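Local coordinates for alpha-glucosidase (PDB 5HQA), which probably hydrolyses alpha-glucosidic bonds as a family 97 glycoside hydrolase that carries calcium and magnesium and is activated by chloride, at residues A[179-192]-A[226-240]. Numbering follows the deposited sequence.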
# COMPACT_ATOMS: atom_id res chain seq x y z
N GLY A 179 25.48 -4.43 3.26
CA GLY A 179 24.44 -4.96 2.41
C GLY A 179 23.18 -5.39 3.14
O GLY A 179 22.25 -5.88 2.49
N VAL A 180 23.13 -5.22 4.46
CA VAL A 180 21.91 -5.51 5.21
C VAL A 180 20.85 -4.49 4.85
O VAL A 180 21.09 -3.28 4.91
CB VAL A 180 22.20 -5.50 6.71
CG1 VAL A 180 20.90 -5.71 7.51
CG2 VAL A 180 23.25 -6.55 7.05
N HIS A 181 19.66 -4.97 4.47
CA HIS A 181 18.54 -4.09 4.16
C HIS A 181 17.64 -3.93 5.37
O HIS A 181 17.35 -4.91 6.07
CB HIS A 181 17.73 -4.62 2.98
CG HIS A 181 18.43 -4.46 1.66
ND1 HIS A 181 19.65 -5.04 1.39
CD2 HIS A 181 18.08 -3.76 0.55
CE1 HIS A 181 20.02 -4.72 0.16
NE2 HIS A 181 19.09 -3.95 -0.37
N ILE A 182 17.18 -2.71 5.59
CA ILE A 182 16.35 -2.38 6.74
C ILE A 182 15.21 -1.50 6.25
O ILE A 182 15.40 -0.66 5.37
CB ILE A 182 17.18 -1.67 7.83
CG1 ILE A 182 18.31 -2.58 8.31
CG2 ILE A 182 16.28 -1.23 9.00
CD1 ILE A 182 19.24 -1.94 9.32
N SER A 183 14.02 -1.69 6.82
CA SER A 183 12.90 -0.83 6.49
C SER A 183 12.11 -0.54 7.76
O SER A 183 11.76 -1.46 8.50
CB SER A 183 11.99 -1.48 5.44
OG SER A 183 11.04 -0.54 4.97
N ILE A 184 11.82 0.74 7.98
CA ILE A 184 11.09 1.20 9.16
C ILE A 184 9.68 1.57 8.75
O ILE A 184 9.48 2.27 7.74
CB ILE A 184 11.81 2.39 9.82
CG1 ILE A 184 13.23 1.97 10.23
CG2 ILE A 184 11.03 2.91 11.05
CD1 ILE A 184 14.10 3.13 10.65
N HIS A 185 8.69 1.12 9.52
CA HIS A 185 7.30 1.40 9.20
C HIS A 185 6.51 1.28 10.50
O HIS A 185 7.09 1.37 11.59
CB HIS A 185 6.84 0.44 8.08
CG HIS A 185 5.49 0.74 7.51
ND1 HIS A 185 5.11 2.01 7.11
CD2 HIS A 185 4.43 -0.07 7.27
CE1 HIS A 185 3.87 1.96 6.65
NE2 HIS A 185 3.43 0.72 6.73
N GLU A 186 5.19 1.13 10.41
CA GLU A 186 4.38 0.92 11.60
C GLU A 186 3.20 0.02 11.24
O GLU A 186 2.87 -0.16 10.07
CB GLU A 186 3.94 2.25 12.22
CG GLU A 186 3.30 3.24 11.29
CD GLU A 186 2.91 4.53 12.02
OE1 GLU A 186 2.90 5.60 11.36
OE2 GLU A 186 2.63 4.49 13.24
N ALA A 187 2.58 -0.55 12.27
CA ALA A 187 1.47 -1.46 12.05
C ALA A 187 0.32 -1.14 13.00
O ALA A 187 0.55 -0.74 14.15
CB ALA A 187 1.91 -2.93 12.24
N ALA A 188 -0.91 -1.32 12.50
CA ALA A 188 -2.13 -1.11 13.28
C ALA A 188 -2.25 0.34 13.74
O ALA A 188 -2.38 0.63 14.94
CB ALA A 188 -2.22 -2.09 14.46
N LEU A 189 -2.22 1.25 12.78
CA LEU A 189 -2.33 2.68 13.08
C LEU A 189 -3.80 3.01 13.32
O LEU A 189 -4.57 3.21 12.38
CB LEU A 189 -1.74 3.51 11.94
CG LEU A 189 -1.89 5.03 12.04
CD1 LEU A 189 -1.30 5.58 13.35
CD2 LEU A 189 -1.22 5.68 10.83
N VAL A 190 -4.19 3.02 14.60
CA VAL A 190 -5.57 3.16 15.04
C VAL A 190 -5.63 4.23 16.12
O VAL A 190 -4.89 4.14 17.11
CB VAL A 190 -6.13 1.84 15.59
CG1 VAL A 190 -7.57 2.04 16.09
CG2 VAL A 190 -6.07 0.75 14.53
N ASP A 191 -6.49 5.23 15.94
CA ASP A 191 -6.70 6.30 16.93
C ASP A 191 -5.38 6.93 17.37
O ASP A 191 -5.12 7.12 18.56
CB ASP A 191 -7.48 5.78 18.14
CG ASP A 191 -7.90 6.91 19.08
OD1 ASP A 191 -8.20 8.01 18.56
OD2 ASP A 191 -7.89 6.72 20.32
N TYR A 192 -4.55 7.27 16.39
CA TYR A 192 -3.23 7.80 16.68
C TYR A 192 -2.77 8.54 15.43
O TYR A 192 -3.35 8.40 14.36
CB TYR A 192 -2.26 6.68 17.06
CG TYR A 192 -1.06 7.05 17.92
CD1 TYR A 192 -1.16 7.09 19.31
CD2 TYR A 192 0.18 7.31 17.33
CE1 TYR A 192 -0.06 7.40 20.10
CE2 TYR A 192 1.30 7.61 18.11
CZ TYR A 192 1.17 7.66 19.49
OH TYR A 192 2.26 7.95 20.26
N THR A 226 0.36 2.75 21.83
CA THR A 226 0.71 3.26 20.51
C THR A 226 0.49 2.18 19.47
O THR A 226 0.35 1.00 19.79
CB THR A 226 2.17 3.71 20.48
OG1 THR A 226 3.01 2.56 20.61
CG2 THR A 226 2.47 4.72 21.59
N PRO A 227 0.47 2.56 18.19
CA PRO A 227 0.64 1.55 17.14
C PRO A 227 2.00 0.88 17.28
O PRO A 227 2.87 1.33 18.02
CB PRO A 227 0.54 2.35 15.83
CG PRO A 227 -0.15 3.66 16.23
CD PRO A 227 0.31 3.92 17.64
N TRP A 228 2.18 -0.22 16.55
CA TRP A 228 3.48 -0.86 16.51
C TRP A 228 4.45 -0.06 15.65
O TRP A 228 4.07 0.47 14.61
CB TRP A 228 3.34 -2.28 15.94
CG TRP A 228 2.53 -3.17 16.81
CD1 TRP A 228 1.18 -3.36 16.78
CD2 TRP A 228 3.02 -4.01 17.87
NE1 TRP A 228 0.80 -4.26 17.75
CE2 TRP A 228 1.91 -4.67 18.43
CE3 TRP A 228 4.30 -4.26 18.39
CZ2 TRP A 228 2.04 -5.58 19.49
CZ3 TRP A 228 4.42 -5.16 19.45
CH2 TRP A 228 3.30 -5.80 19.99
N ARG A 229 5.69 0.06 16.11
CA ARG A 229 6.79 0.55 15.29
C ARG A 229 7.53 -0.67 14.76
O ARG A 229 7.83 -1.58 15.54
CB ARG A 229 7.74 1.43 16.11
CG ARG A 229 7.22 2.83 16.42
CD ARG A 229 6.10 2.84 17.47
NE ARG A 229 5.48 4.17 17.54
CZ ARG A 229 4.58 4.61 16.66
NH1 ARG A 229 4.18 3.83 15.65
NH2 ARG A 229 4.08 5.84 16.79
N THR A 230 7.79 -0.73 13.45
CA THR A 230 8.35 -1.94 12.85
C THR A 230 9.70 -1.66 12.22
O THR A 230 9.91 -0.62 11.59
CB THR A 230 7.40 -2.57 11.80
OG1 THR A 230 7.22 -1.68 10.69
CG2 THR A 230 6.05 -2.87 12.40
N ILE A 231 10.62 -2.61 12.41
CA ILE A 231 11.96 -2.55 11.82
C ILE A 231 12.19 -3.89 11.13
O ILE A 231 12.50 -4.89 11.79
CB ILE A 231 13.04 -2.28 12.87
CG1 ILE A 231 12.70 -1.02 13.68
CG2 ILE A 231 14.39 -2.14 12.17
CD1 ILE A 231 13.60 -0.81 14.90
N GLN A 232 12.03 -3.92 9.81
CA GLN A 232 12.37 -5.11 9.05
C GLN A 232 13.86 -5.13 8.78
O GLN A 232 14.46 -4.09 8.49
CB GLN A 232 11.60 -5.14 7.73
CG GLN A 232 10.10 -5.30 7.90
CD GLN A 232 9.38 -5.44 6.57
OE1 GLN A 232 8.60 -4.57 6.16
NE2 GLN A 232 9.64 -6.54 5.89
N ILE A 233 14.46 -6.32 8.89
CA ILE A 233 15.90 -6.49 8.72
C ILE A 233 16.13 -7.77 7.93
O ILE A 233 15.60 -8.82 8.30
CB ILE A 233 16.63 -6.58 10.07
CG1 ILE A 233 16.29 -5.37 10.96
CG2 ILE A 233 18.14 -6.73 9.87
CD1 ILE A 233 16.71 -5.54 12.42
N GLY A 234 16.92 -7.69 6.86
CA GLY A 234 17.24 -8.89 6.10
C GLY A 234 18.55 -8.77 5.36
O GLY A 234 19.04 -7.68 5.06
N GLU A 235 19.14 -9.94 5.06
CA GLU A 235 20.39 -9.97 4.31
C GLU A 235 20.19 -9.51 2.87
O GLU A 235 21.14 -9.03 2.24
CB GLU A 235 21.00 -11.36 4.26
CG GLU A 235 20.96 -12.16 5.50
CD GLU A 235 21.53 -13.52 5.24
OE1 GLU A 235 22.74 -13.70 5.50
OE2 GLU A 235 20.79 -14.40 4.74
N LYS A 236 18.99 -9.70 2.33
CA LYS A 236 18.70 -9.42 0.93
C LYS A 236 17.49 -8.51 0.83
O LYS A 236 16.59 -8.55 1.68
CB LYS A 236 18.41 -10.71 0.14
CG LYS A 236 19.50 -11.72 0.11
CD LYS A 236 18.99 -13.01 -0.52
CE LYS A 236 20.11 -14.04 -0.67
NZ LYS A 236 21.26 -13.48 -1.44
N ALA A 237 17.44 -7.72 -0.24
CA ALA A 237 16.27 -6.87 -0.46
C ALA A 237 14.97 -7.68 -0.46
O ALA A 237 13.98 -7.27 0.16
CB ALA A 237 16.43 -6.11 -1.77
N VAL A 238 14.96 -8.85 -1.11
CA VAL A 238 13.72 -9.62 -1.15
C VAL A 238 13.32 -10.17 0.22
O VAL A 238 12.16 -10.55 0.41
CB VAL A 238 13.77 -10.79 -2.16
CG1 VAL A 238 13.88 -10.25 -3.59
CG2 VAL A 238 14.91 -11.75 -1.85
N ASP A 239 14.25 -10.22 1.18
CA ASP A 239 13.85 -10.65 2.52
C ASP A 239 12.90 -9.64 3.16
O ASP A 239 12.08 -10.01 4.01
CB ASP A 239 15.07 -10.86 3.42
CG ASP A 239 15.94 -12.02 2.95
OD1 ASP A 239 15.42 -12.92 2.26
OD2 ASP A 239 17.14 -12.02 3.29
N LEU A 240 13.01 -8.36 2.79
CA LEU A 240 12.02 -7.39 3.23
C LEU A 240 10.66 -7.70 2.62
O LEU A 240 9.63 -7.63 3.31
CB LEU A 240 12.44 -5.97 2.82
CG LEU A 240 13.80 -5.44 3.26
CD1 LEU A 240 13.99 -4.02 2.75
CD2 LEU A 240 13.91 -5.50 4.76
O HOH W 1 9.00 -2.20 8.78
O HOH W 2 8.71 -1.83 6.14
O HOH W 3 2.24 6.47 14.80
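E186 OE2 is gripped twice: R229 NH1 donates to it at 2.9 Å in a salt bridge, and a water that also accepts from R229 NH2 donates its own hydrogen, the water O lying 2.6 Å from E186 OE2. Both that oxygen and this water lie at the edge of the guanidinium, near its plane, yet NH1 meets OE2 from above the carboxylate plane, the two planes being 51° apart. R229 bends at chi2 (73°), bringing its guanidinium alongside the extended glutamate. E186 OE1 also forms a salt bridge with K440 and a hydrogen bond with the backbone N of M195, and R229 NE pairs with E128; the charged partners probably favour the ionised forms. Next to this group P227 CD sits over one face of the Y192 ring in a CH-pi contact, 3.6 Å from the ring centroid. The strands 181-187 and 228-234 run antiparallel side by side in the N-terminal beta domain that family 97 enzymes join to a TIM barrel. Four hydrogen-bonded pairs, from H181 with G234 to A187 with W228, tie them together. The face bearing E186 and R229 continues into isoleucines, where I182 CG2 meets I231 CG2 at 3.8 Å. On the face of S183, T230 and Q232 a water joins S183 OG, also hydrogen-bonded to T173 of strand 172-175, to Q232 OE1. From the helix following strand 228-234, A237 CB lies over one face of the H181 imidazole.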